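Local structure of acylphosphatase (Coxiella burnetii, 3TRG) at residues V22-R32 and V44-L54; K34-W43 and V55-L66. The protein catalyses the hydrolysis of acyl phosphates to a carboxylate and inorganic phosphate. All blocks are in the same frame, centred on the assembly; numbering follows the deposited sequence.

Acylphosphatase is a compact alpha/beta sandwich, two helices over one mixed sheet, and the two contacts sample both ends of the same helix and the same hairpin. Their segments alternate along the chain: 22-32, then 34-43, then 44-54, then 55-66. Helix 27-37 and strands 41-46 and 52-57 serve both. With centres about 16 Å apart, the contacts lie on opposite sides of the middle of the molecule, yet they touch, for example where Leu54 CD1 comes 4.0 Å from Leu66 CD2. Contact 1 takes the hairpin's turn end and the start of the helix, with the predicted active-site pair Arg28 and Asn46; contact 2 takes the far end, where helix 60-69 joins in.

Contact 1 (V22-R32 and V44-L54); sequences VQGVFFRESVR and VKNLSHGDVEL
The predicted active site of acylphosphatase lies where the loop and first turn of helix 27-37 meet the turn end of hairpin 41-57, and Arg28 and Asn46 touch there. Asn46 is held by its amide: ND2 donates to Val22 O (3.1 Å), which lies close to the amide plane, although the donor stands above the carbonyl plane. OD1 of the same amide rests on the aliphatic part of Arg28, 3.0 Å from CG. A bend at chi3 (-34°) turns the guanidinium of Arg28 aside; its plane is 56° from that amide, and NH1 forms a salt bridge with the C-terminal carboxylate of Arg98. The loop before the helix, which in relatives binds the substrate phosphate and probably does so here, is tied a second time to the hairpin: Gln23, bent at chi2, sends NE2 to Gly50 O at 3.0 Å with a nearly straight N-H (166°), on the type II turn from Leu47 to Gly50. The apolar part joins Val52 and Val44 of the hairpin to Val22 of the loop and to Phe27 and Val31 of the helix. Val52 CG2 lies 3.8 Å from both Val22 CB and Phe27 CD1, an off-centre CH-pi contact with the Phe27 ring, while Val31 CG1 reaches Val44 CB at 3.9 Å.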
loop_
_atom_site.group_PDB
_atom_site.type_symbol
_atom_site.label_atom_id
_atom_site.label_comp_id
_atom_site.label_asym_id
_atom_site.label_seq_id
_atom_site.Cartn_x
_atom_site.Cartn_y
_atom_site.Cartn_z
ATOM N N VAL A 22 0.057 9.351 -11.308
ATOM C CA VAL A 22 -0.564 8.946 -10.049
ATOM C C VAL A 22 -1.267 10.102 -9.343
ATOM O O VAL A 22 -1.741 9.948 -8.220
ATOM C CB VAL A 22 0.463 8.315 -9.080
ATOM C CG1 VAL A 22 1.083 7.067 -9.697
ATOM C CG2 VAL A 22 1.544 9.330 -8.691
ATOM N N GLN A 23 -1.318 11.259 -9.998
ATOM C CA GLN A 23 -2.017 12.418 -9.445
ATOM C C GLN A 23 -3.356 12.645 -10.137
ATOM O O GLN A 23 -3.518 12.333 -11.318
ATOM C CB GLN A 23 -1.152 13.681 -9.550
ATOM C CG GLN A 23 -0.166 13.867 -8.404
ATOM C CD GLN A 23 1.084 13.017 -8.552
ATOM O OE1 GLN A 23 1.460 12.629 -9.662
ATOM N NE2 GLN A 23 1.737 12.726 -7.429
ATOM N N GLY A 24 -4.314 13.183 -9.391
ATOM C CA GLY A 24 -5.620 13.510 -9.934
ATOM C C GLY A 24 -6.461 12.303 -10.300
ATOM O O GLY A 24 -7.351 12.395 -11.144
ATOM N N VAL A 25 -6.186 11.170 -9.661
ATOM C CA VAL A 25 -6.932 9.940 -9.920
ATOM C C VAL A 25 -7.337 9.260 -8.612
ATOM O O VAL A 25 -7.596 8.057 -8.573
ATOM C CB VAL A 25 -6.137 8.952 -10.813
ATOM C CG1 VAL A 25 -5.896 9.559 -12.196
ATOM C CG2 VAL A 25 -4.812 8.557 -10.155
ATOM N N PHE A 26 -7.400 10.043 -7.541
ATOM C CA PHE A 26 -7.818 9.520 -6.248
ATOM C C PHE A 26 -6.978 8.307 -5.850
ATOM O O PHE A 26 -7.495 7.325 -5.316
ATOM C CB PHE A 26 -9.306 9.151 -6.278
ATOM C CG PHE A 26 -10.222 10.326 -6.499
ATOM C CD1 PHE A 26 -10.353 11.310 -5.535
ATOM C CD2 PHE A 26 -10.964 10.436 -7.665
ATOM C CE1 PHE A 26 -11.204 12.392 -5.734
ATOM C CE2 PHE A 26 -11.812 11.511 -7.868
ATOM C CZ PHE A 26 -11.933 12.488 -6.904
ATOM N N PHE A 27 -5.675 8.374 -6.102
ATOM C CA PHE A 27 -4.814 7.229 -5.813
ATOM C C PHE A 27 -4.769 6.864 -4.323
ATOM O O PHE A 27 -4.886 5.685 -3.971
ATOM C CB PHE A 27 -3.402 7.433 -6.374
ATOM C CG PHE A 27 -2.734 6.152 -6.781
ATOM C CD1 PHE A 27 -2.335 5.238 -5.824
ATOM C CD2 PHE A 27 -2.524 5.854 -8.120
ATOM C CE1 PHE A 27 -1.732 4.043 -6.189
ATOM C CE2 PHE A 27 -1.922 4.662 -8.494
ATOM C CZ PHE A 27 -1.525 3.758 -7.530
ATOM N N ARG A 28 -4.627 7.867 -3.455
ATOM C CA ARG A 28 -4.613 7.642 -2.007
ATOM C C ARG A 28 -5.847 6.882 -1.549
ATOM O O ARG A 28 -5.750 5.866 -0.865
ATOM C CB ARG A 28 -4.558 8.973 -1.247
ATOM C CG ARG A 28 -3.217 9.676 -1.243
ATOM C CD ARG A 28 -3.306 10.953 -0.413
ATOM N NE ARG A 28 -4.631 11.538 -0.561
ATOM C CZ ARG A 28 -5.340 12.070 0.428
ATOM N NH1 ARG A 28 -4.845 12.129 1.656
ATOM N NH2 ARG A 28 -6.548 12.551 0.179
ATOM N N GLU A 29 -7.018 7.394 -1.911
ATOM C CA GLU A 29 -8.265 6.774 -1.485
ATOM C C GLU A 29 -8.392 5.343 -2.001
ATOM O O GLU A 29 -8.883 4.468 -1.292
ATOM C CB GLU A 29 -9.471 7.619 -1.905
ATOM C CG GLU A 29 -9.530 8.986 -1.219
ATOM C CD GLU A 29 -8.725 10.052 -1.940
ATOM O OE1 GLU A 29 -8.034 9.737 -2.932
ATOM O OE2 GLU A 29 -8.795 11.226 -1.517
ATOM N N SER A 30 -7.927 5.102 -3.223
ATOM C CA SER A 30 -8.057 3.778 -3.836
ATOM C C SER A 30 -7.171 2.753 -3.134
ATOM O O SER A 30 -7.546 1.586 -2.992
ATOM C CB SER A 30 -7.750 3.828 -5.340
ATOM O OG SER A 30 -6.359 3.847 -5.607
ATOM N N VAL A 31 -5.996 3.196 -2.696
ATOM C CA VAL A 31 -5.087 2.334 -1.946
ATOM C C VAL A 31 -5.702 1.984 -0.588
ATOM O O VAL A 31 -5.699 0.819 -0.181
ATOM C CB VAL A 31 -3.706 2.997 -1.749
ATOM C CG1 VAL A 31 -2.856 2.193 -0.777
ATOM C CG2 VAL A 31 -2.991 3.147 -3.095
ATOM N N ARG A 32 -6.249 2.984 0.101
ATOM C CA ARG A 32 -6.887 2.731 1.397
ATOM C C ARG A 32 -8.028 1.727 1.260
ATOM O O ARG A 32 -8.150 0.797 2.059
ATOM C CB ARG A 32 -7.397 4.024 2.041
ATOM C CG ARG A 32 -8.183 3.792 3.335
ATOM C CD ARG A 32 -8.901 5.060 3.805
ATOM N NE ARG A 32 -9.844 5.525 2.791
ATOM C CZ ARG A 32 -10.260 6.782 2.668
ATOM N NH1 ARG A 32 -9.821 7.716 3.505
ATOM N NH2 ARG A 32 -11.113 7.105 1.702
ATOM N N VAL A 44 -1.123 5.790 3.421
ATOM C CA VAL A 44 -0.755 6.129 2.053
ATOM C C VAL A 44 -0.797 7.635 1.849
ATOM O O VAL A 44 -1.667 8.321 2.382
ATOM C CB VAL A 44 -1.691 5.445 1.028
ATOM C CG1 VAL A 44 -3.146 5.878 1.235
ATOM C CG2 VAL A 44 -1.237 5.745 -0.397
ATOM N N LYS A 45 0.151 8.150 1.081
ATOM C CA LYS A 45 0.114 9.555 0.718
ATOM C C LYS A 45 0.567 9.750 -0.719
ATOM O O LYS A 45 1.160 8.854 -1.325
ATOM C CB LYS A 45 0.967 10.387 1.674
ATOM C CG LYS A 45 2.451 10.127 1.546
ATOM C CD LYS A 45 3.250 10.759 2.692
ATOM C CE LYS A 45 3.525 12.229 2.453
ATOM N NZ LYS A 45 4.698 12.695 3.247
ATOM N N ASN A 46 0.255 10.920 -1.259
ATOM C CA ASN A 46 0.769 11.345 -2.547
ATOM C C ASN A 46 1.886 12.314 -2.258
ATOM O O ASN A 46 1.641 13.375 -1.695
ATOM C CB ASN A 46 -0.310 12.086 -3.339
ATOM C CG ASN A 46 -1.121 11.170 -4.231
ATOM O OD1 ASN A 46 -2.151 10.647 -3.820
ATOM N ND2 ASN A 46 -0.666 10.983 -5.463
ATOM N N LEU A 47 3.109 11.964 -2.624
ATOM C CA LEU A 47 4.209 12.900 -2.462
ATOM C C LEU A 47 4.048 14.009 -3.498
ATOM O O LEU A 47 3.790 13.739 -4.673
ATOM C CB LEU A 47 5.554 12.182 -2.618
ATOM C CG LEU A 47 5.807 11.050 -1.615
ATOM C CD1 LEU A 47 7.109 10.341 -1.945
ATOM C CD2 LEU A 47 5.823 11.570 -0.182
ATOM N N SER A 48 4.173 15.256 -3.058
ATOM C CA SER A 48 3.979 16.394 -3.948
ATOM C C SER A 48 4.963 16.363 -5.117
ATOM O O SER A 48 6.171 16.292 -4.915
ATOM C CB SER A 48 4.119 17.698 -3.162
ATOM O OG SER A 48 3.803 18.819 -3.970
ATOM N N HIS A 49 4.432 16.406 -6.338
ATOM C CA HIS A 49 5.242 16.368 -7.551
ATOM C C HIS A 49 6.007 15.063 -7.716
ATOM O O HIS A 49 6.938 14.983 -8.515
ATOM C CB HIS A 49 6.219 17.547 -7.590
ATOM C CG HIS A 49 5.553 18.881 -7.478
ATOM N ND1 HIS A 49 4.593 19.309 -8.373
ATOM C CD2 HIS A 49 5.706 19.882 -6.584
ATOM C CE1 HIS A 49 4.184 20.514 -8.028
ATOM N NE2 HIS A 49 4.843 20.889 -6.946
ATOM N N GLY A 50 5.606 14.037 -6.973
ATOM C CA GLY A 50 6.361 12.802 -6.941
ATOM C C GLY A 50 5.519 11.542 -6.895
ATOM O O GLY A 50 4.420 11.485 -7.455
ATOM N N ASP A 51 6.048 10.529 -6.216
ATOM C CA ASP A 51 5.455 9.195 -6.197
ATOM C C ASP A 51 4.353 9.075 -5.162
ATOM O O ASP A 51 4.235 9.907 -4.266
ATOM C CB ASP A 51 6.521 8.152 -5.845
ATOM C CG ASP A 51 7.610 8.040 -6.890
ATOM O OD1 ASP A 51 7.370 8.400 -8.056
ATOM O OD2 ASP A 51 8.710 7.569 -6.535
ATOM N N VAL A 52 3.557 8.016 -5.276
ATOM C CA VAL A 52 2.695 7.616 -4.174
ATOM C C VAL A 52 3.553 6.814 -3.201
ATOM O O VAL A 52 4.409 6.035 -3.622
ATOM C CB VAL A 52 1.494 6.784 -4.671
ATOM C CG1 VAL A 52 0.824 6.041 -3.525
ATOM C CG2 VAL A 52 0.496 7.685 -5.383
ATOM N N GLU A 53 3.365 7.034 -1.904
ATOM C CA GLU A 53 4.133 6.311 -0.901
ATOM C C GLU A 53 3.180 5.655 0.086
ATOM O O GLU A 53 2.198 6.262 0.502
ATOM C CB GLU A 53 5.094 7.245 -0.157
ATOM C CG GLU A 53 5.949 6.521 0.875
ATOM C CD GLU A 53 6.703 7.462 1.797
ATOM O OE1 GLU A 53 6.425 8.680 1.773
ATOM O OE2 GLU A 53 7.570 6.971 2.552
ATOM N N LEU A 54 3.457 4.411 0.461
ATOM C CA LEU A 54 2.602 3.742 1.438
ATOM C C LEU A 54 3.364 2.754 2.306
ATOM O O LEU A 54 4.438 2.279 1.940
ATOM C CB LEU A 54 1.431 3.018 0.752
ATOM C CG LEU A 54 1.820 1.895 -0.215
ATOM C CD1 LEU A 54 0.982 0.660 0.066
ATOM C CD2 LEU A 54 1.638 2.350 -1.651
#

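Contact 2 (K34-W43 and V55-L66); sequences KAEELQLTGW and VACGERDSIMIL
Leu40 and Leu66 meet at the apolar centre of this contact, CD1 of the first 3.8 Å from CD2 of the second. The other branch of Leu40, CD2, fits against Ser62 CB and Ile63 CG1. Leu38 continues the layer, its CD2 4.0 Å from Ile65 CG2, and Lys34, one helical turn before Leu38, lays CG on Leu66 CD1. On the sheet's other face Val55 stands over the indole of Trp43, with CB above the five-membered ring and CG2 3.5 Å from CZ2; Trp43 has chi1 at 56°, its CG between its own backbone N and carbonyl carbon, which brings the indole alongside Val55. Thr41 and Cys57, like Trp43 and Val55, are antiparallel hydrogen-bonded pairs. A Schellman motif closes helix 27-37, Gln39 being its C-prime residue, and there Ser62 OG donates to Leu38 O (2.8 Å) in the carbonyl plane, on a lone pair. One water bridges Gln39 O and Glu59 N. The hairpin runs between strand 11-19, to which Cys57 is joined by its disulfide with Cys13, and strand 95-97, while helices 27-37 and 60-69 lie side by side over the sheet.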
loop_
_atom_site.group_PDB
_atom_site.type_symbol
_atom_site.label_atom_id
_atom_site.label_comp_id
_atom_site.label_asym_id
_atom_site.label_seq_id
_atom_site.Cartn_x
_atom_site.Cartn_y
_atom_site.Cartn_z
ATOM N N LYS A 34 -8.557 -0.514 -1.182
ATOM C CA LYS A 34 -8.020 -1.820 -1.539
ATOM C C LYS A 34 -7.401 -2.493 -0.317
ATOM O O LYS A 34 -7.637 -3.672 -0.061
ATOM C CB LYS A 34 -6.997 -1.691 -2.669
ATOM C CG LYS A 34 -6.334 -3.008 -3.070
ATOM C CD LYS A 34 -7.347 -4.058 -3.487
ATOM C CE LYS A 34 -8.010 -3.704 -4.803
ATOM N NZ LYS A 34 -8.795 -4.864 -5.330
ATOM N N ALA A 35 -6.618 -1.731 0.442
ATOM C CA ALA A 35 -5.985 -2.254 1.646
ATOM C C ALA A 35 -7.020 -2.760 2.648
ATOM O O ALA A 35 -6.872 -3.847 3.209
ATOM C CB ALA A 35 -5.092 -1.203 2.280
ATOM N N GLU A 36 -8.065 -1.973 2.880
ATOM C CA GLU A 36 -9.117 -2.385 3.805
ATOM C C GLU A 36 -9.788 -3.678 3.345
ATOM O O GLU A 36 -10.055 -4.566 4.150
ATOM C CB GLU A 36 -10.135 -1.258 4.003
ATOM C CG GLU A 36 -9.529 -0.076 4.734
ATOM C CD GLU A 36 -10.523 1.028 5.011
ATOM O OE1 GLU A 36 -11.559 1.104 4.314
ATOM O OE2 GLU A 36 -10.259 1.824 5.935
ATOM N N GLU A 37 -10.039 -3.787 2.045
ATOM C CA GLU A 37 -10.635 -5.000 1.492
ATOM C C GLU A 37 -9.734 -6.211 1.703
ATOM O O GLU A 37 -10.214 -7.339 1.831
ATOM C CB GLU A 37 -10.978 -4.801 0.013
ATOM C CG GLU A 37 -12.149 -3.844 -0.166
ATOM C CD GLU A 37 -12.296 -3.304 -1.571
ATOM O OE1 GLU A 37 -11.413 -3.554 -2.420
ATOM O OE2 GLU A 37 -13.305 -2.613 -1.822
ATOM N N LEU A 38 -8.431 -5.966 1.765
ATOM C CA LEU A 38 -7.465 -7.034 2.004
ATOM C C LEU A 38 -7.082 -7.177 3.480
ATOM O O LEU A 38 -6.168 -7.929 3.818
ATOM C CB LEU A 38 -6.213 -6.803 1.150
ATOM C CG LEU A 38 -6.451 -6.857 -0.360
ATOM C CD1 LEU A 38 -5.225 -6.346 -1.093
ATOM C CD2 LEU A 38 -6.784 -8.283 -0.794
ATOM N N GLN A 39 -7.774 -6.447 4.350
ATOM C CA GLN A 39 -7.493 -6.471 5.783
ATOM C C GLN A 39 -6.051 -6.096 6.111
ATOM O O GLN A 39 -5.391 -6.760 6.923
ATOM C CB GLN A 39 -7.830 -7.840 6.384
ATOM C CG GLN A 39 -9.292 -8.229 6.225
ATOM C CD GLN A 39 -9.696 -9.363 7.146
ATOM O OE1 GLN A 39 -9.435 -9.323 8.351
ATOM N NE2 GLN A 39 -10.336 -10.382 6.585
ATOM N N LEU A 40 -5.578 -5.029 5.474
ATOM C CA LEU A 40 -4.253 -4.490 5.740
ATOM C C LEU A 40 -4.386 -3.174 6.491
ATOM O O LEU A 40 -5.400 -2.477 6.369
ATOM C CB LEU A 40 -3.506 -4.254 4.425
ATOM C CG LEU A 40 -3.227 -5.493 3.571
ATOM C CD1 LEU A 40 -2.667 -5.085 2.217
ATOM C CD2 LEU A 40 -2.274 -6.427 4.296
ATOM N N THR A 41 -3.355 -2.840 7.262
ATOM C CA THR A 41 -3.290 -1.570 7.975
ATOM C C THR A 41 -2.063 -0.787 7.511
ATOM O O THR A 41 -1.219 -1.314 6.789
ATOM C CB THR A 41 -3.215 -1.788 9.490
ATOM O OG1 THR A 41 -2.048 -2.560 9.801
ATOM C CG2 THR A 41 -4.454 -2.527 9.982
ATOM N N GLY A 42 -1.971 0.474 7.914
ATOM C CA GLY A 42 -0.876 1.312 7.468
ATOM C C GLY A 42 -1.354 2.667 6.986
ATOM O O GLY A 42 -2.308 3.225 7.528
ATOM N N TRP A 43 -0.684 3.204 5.971
ATOM C CA TRP A 43 -1.005 4.546 5.493
ATOM C C TRP A 43 -0.553 4.771 4.054
ATOM O O TRP A 43 0.293 4.039 3.530
ATOM C CB TRP A 43 -0.380 5.609 6.410
ATOM C CG TRP A 43 1.114 5.480 6.581
ATOM C CD1 TRP A 43 1.771 4.856 7.606
ATOM C CD2 TRP A 43 2.131 5.989 5.703
ATOM N NE1 TRP A 43 3.134 4.948 7.417
ATOM C CE2 TRP A 43 3.379 5.638 6.260
ATOM C CE3 TRP A 43 2.105 6.709 4.507
ATOM C CZ2 TRP A 43 4.591 5.980 5.656
ATOM C CZ3 TRP A 43 3.310 7.052 3.909
ATOM C CH2 TRP A 43 4.535 6.686 4.485
ATOM N N VAL A 55 2.799 2.482 3.478
ATOM C CA VAL A 55 3.191 1.350 4.299
ATOM C C VAL A 55 1.956 0.471 4.461
ATOM O O VAL A 55 0.854 0.968 4.723
ATOM C CB VAL A 55 3.691 1.802 5.683
ATOM C CG1 VAL A 55 3.767 0.615 6.644
ATOM C CG2 VAL A 55 5.059 2.484 5.557
ATOM N N ALA A 56 2.129 -0.832 4.271
ATOM C CA ALA A 56 1.023 -1.769 4.410
ATOM C C ALA A 56 1.457 -2.927 5.295
ATOM O O ALA A 56 2.534 -3.493 5.096
ATOM C CB ALA A 56 0.580 -2.274 3.052
ATOM N N CYS A 57 0.618 -3.266 6.272
ATOM C CA CYS A 57 0.910 -4.330 7.223
ATOM C C CYS A 57 -0.258 -5.299 7.283
ATOM O O CYS A 57 -1.422 -4.887 7.255
ATOM C CB CYS A 57 1.124 -3.757 8.626
ATOM S SG CYS A 57 2.470 -2.568 8.784
ATOM N N GLY A 58 0.062 -6.583 7.382
ATOM C CA GLY A 58 -0.947 -7.608 7.548
ATOM C C GLY A 58 -0.438 -8.932 7.017
ATOM O O GLY A 58 0.771 -9.151 6.924
ATOM N N GLU A 59 -1.358 -9.819 6.666
ATOM C CA GLU A 59 -0.975 -11.133 6.166
ATOM C C GLU A 59 -0.272 -11.029 4.816
ATOM O O GLU A 59 -0.576 -10.145 4.015
ATOM C CB GLU A 59 -2.197 -12.048 6.119
ATOM C CG GLU A 59 -2.719 -12.328 7.522
ATOM C CD GLU A 59 -3.787 -13.395 7.573
ATOM O OE1 GLU A 59 -4.395 -13.689 6.524
ATOM O OE2 GLU A 59 -4.011 -13.944 8.673
ATOM N N ARG A 60 0.684 -11.920 4.571
ATOM C CA ARG A 60 1.538 -11.812 3.387
ATOM C C ARG A 60 0.801 -12.033 2.064
ATOM O O ARG A 60 1.114 -11.381 1.067
ATOM C CB ARG A 60 2.744 -12.747 3.511
ATOM C CG ARG A 60 3.680 -12.346 4.650
ATOM C CD ARG A 60 4.762 -13.392 4.877
ATOM N NE ARG A 60 5.635 -13.056 6.000
ATOM C CZ ARG A 60 5.363 -13.352 7.268
ATOM N NH1 ARG A 60 4.232 -13.976 7.573
ATOM N NH2 ARG A 60 6.213 -13.018 8.234
ATOM N N ASP A 61 -0.171 -12.939 2.044
ATOM C CA ASP A 61 -0.961 -13.122 0.835
ATOM C C ASP A 61 -1.626 -11.804 0.442
ATOM O O ASP A 61 -1.601 -11.420 -0.724
ATOM C CB ASP A 61 -2.022 -14.206 1.019
ATOM C CG ASP A 61 -1.450 -15.614 0.971
ATOM O OD1 ASP A 61 -0.214 -15.771 0.935
ATOM O OD2 ASP A 61 -2.258 -16.566 0.976
ATOM N N SER A 62 -2.221 -11.120 1.421
ATOM C CA SER A 62 -2.861 -9.828 1.167
ATOM C C SER A 62 -1.849 -8.790 0.693
ATOM O O SER A 62 -2.101 -8.048 -0.255
ATOM C CB SER A 62 -3.589 -9.319 2.412
ATOM O OG SER A 62 -4.748 -10.093 2.662
ATOM N N ILE A 63 -0.708 -8.728 1.368
ATOM C CA ILE A 63 0.363 -7.821 0.962
ATOM C C ILE A 63 0.731 -8.041 -0.508
ATOM O O ILE A 63 0.833 -7.090 -1.292
ATOM C CB ILE A 63 1.602 -7.989 1.873
ATOM C CG1 ILE A 63 1.301 -7.441 3.273
ATOM C CG2 ILE A 63 2.825 -7.308 1.271
ATOM C CD1 ILE A 63 2.427 -7.629 4.256
HETATM N N MSE A 64 0.900 -9.301 -0.892
HETATM C CA MSE A 64 1.327 -9.606 -2.254
HETATM C C MSE A 64 0.247 -9.384 -3.308
HETATM O O MSE A 64 0.551 -9.086 -4.457
HETATM C CB MSE A 64 1.917 -11.017 -2.335
HETATM C CG MSE A 64 3.190 -11.163 -1.517
HETATM SE SE MSE A 64 4.590 -9.926 -2.131
HETATM C CE MSE A 64 4.925 -10.752 -3.858
ATOM N N ILE A 65 -1.012 -9.519 -2.913
ATOM C CA ILE A 65 -2.104 -9.140 -3.792
ATOM C C ILE A 65 -2.084 -7.621 -3.996
ATOM O O ILE A 65 -2.244 -7.135 -5.116
ATOM C CB ILE A 65 -3.450 -9.597 -3.227
ATOM C CG1 ILE A 65 -3.530 -11.126 -3.260
ATOM C CG2 ILE A 65 -4.605 -8.979 -4.015
ATOM C CD1 ILE A 65 -4.734 -11.674 -2.550
ATOM N N LEU A 66 -1.861 -6.876 -2.918
ATOM C CA LEU A 66 -1.764 -5.420 -3.021
ATOM C C LEU A 66 -0.641 -4.969 -3.952
ATOM O O LEU A 66 -0.858 -4.119 -4.818
ATOM C CB LEU A 66 -1.561 -4.786 -1.644
ATOM C CG LEU A 66 -1.457 -3.259 -1.650
ATOM C CD1 LEU A 66 -2.796 -2.645 -2.022
ATOM C CD2 LEU A 66 -1.003 -2.771 -0.283
HETATM O O HOH W 1 -4.183 -9.243 6.680
HETATM O O HOH W 2 -2.412 -5.277 10.517
#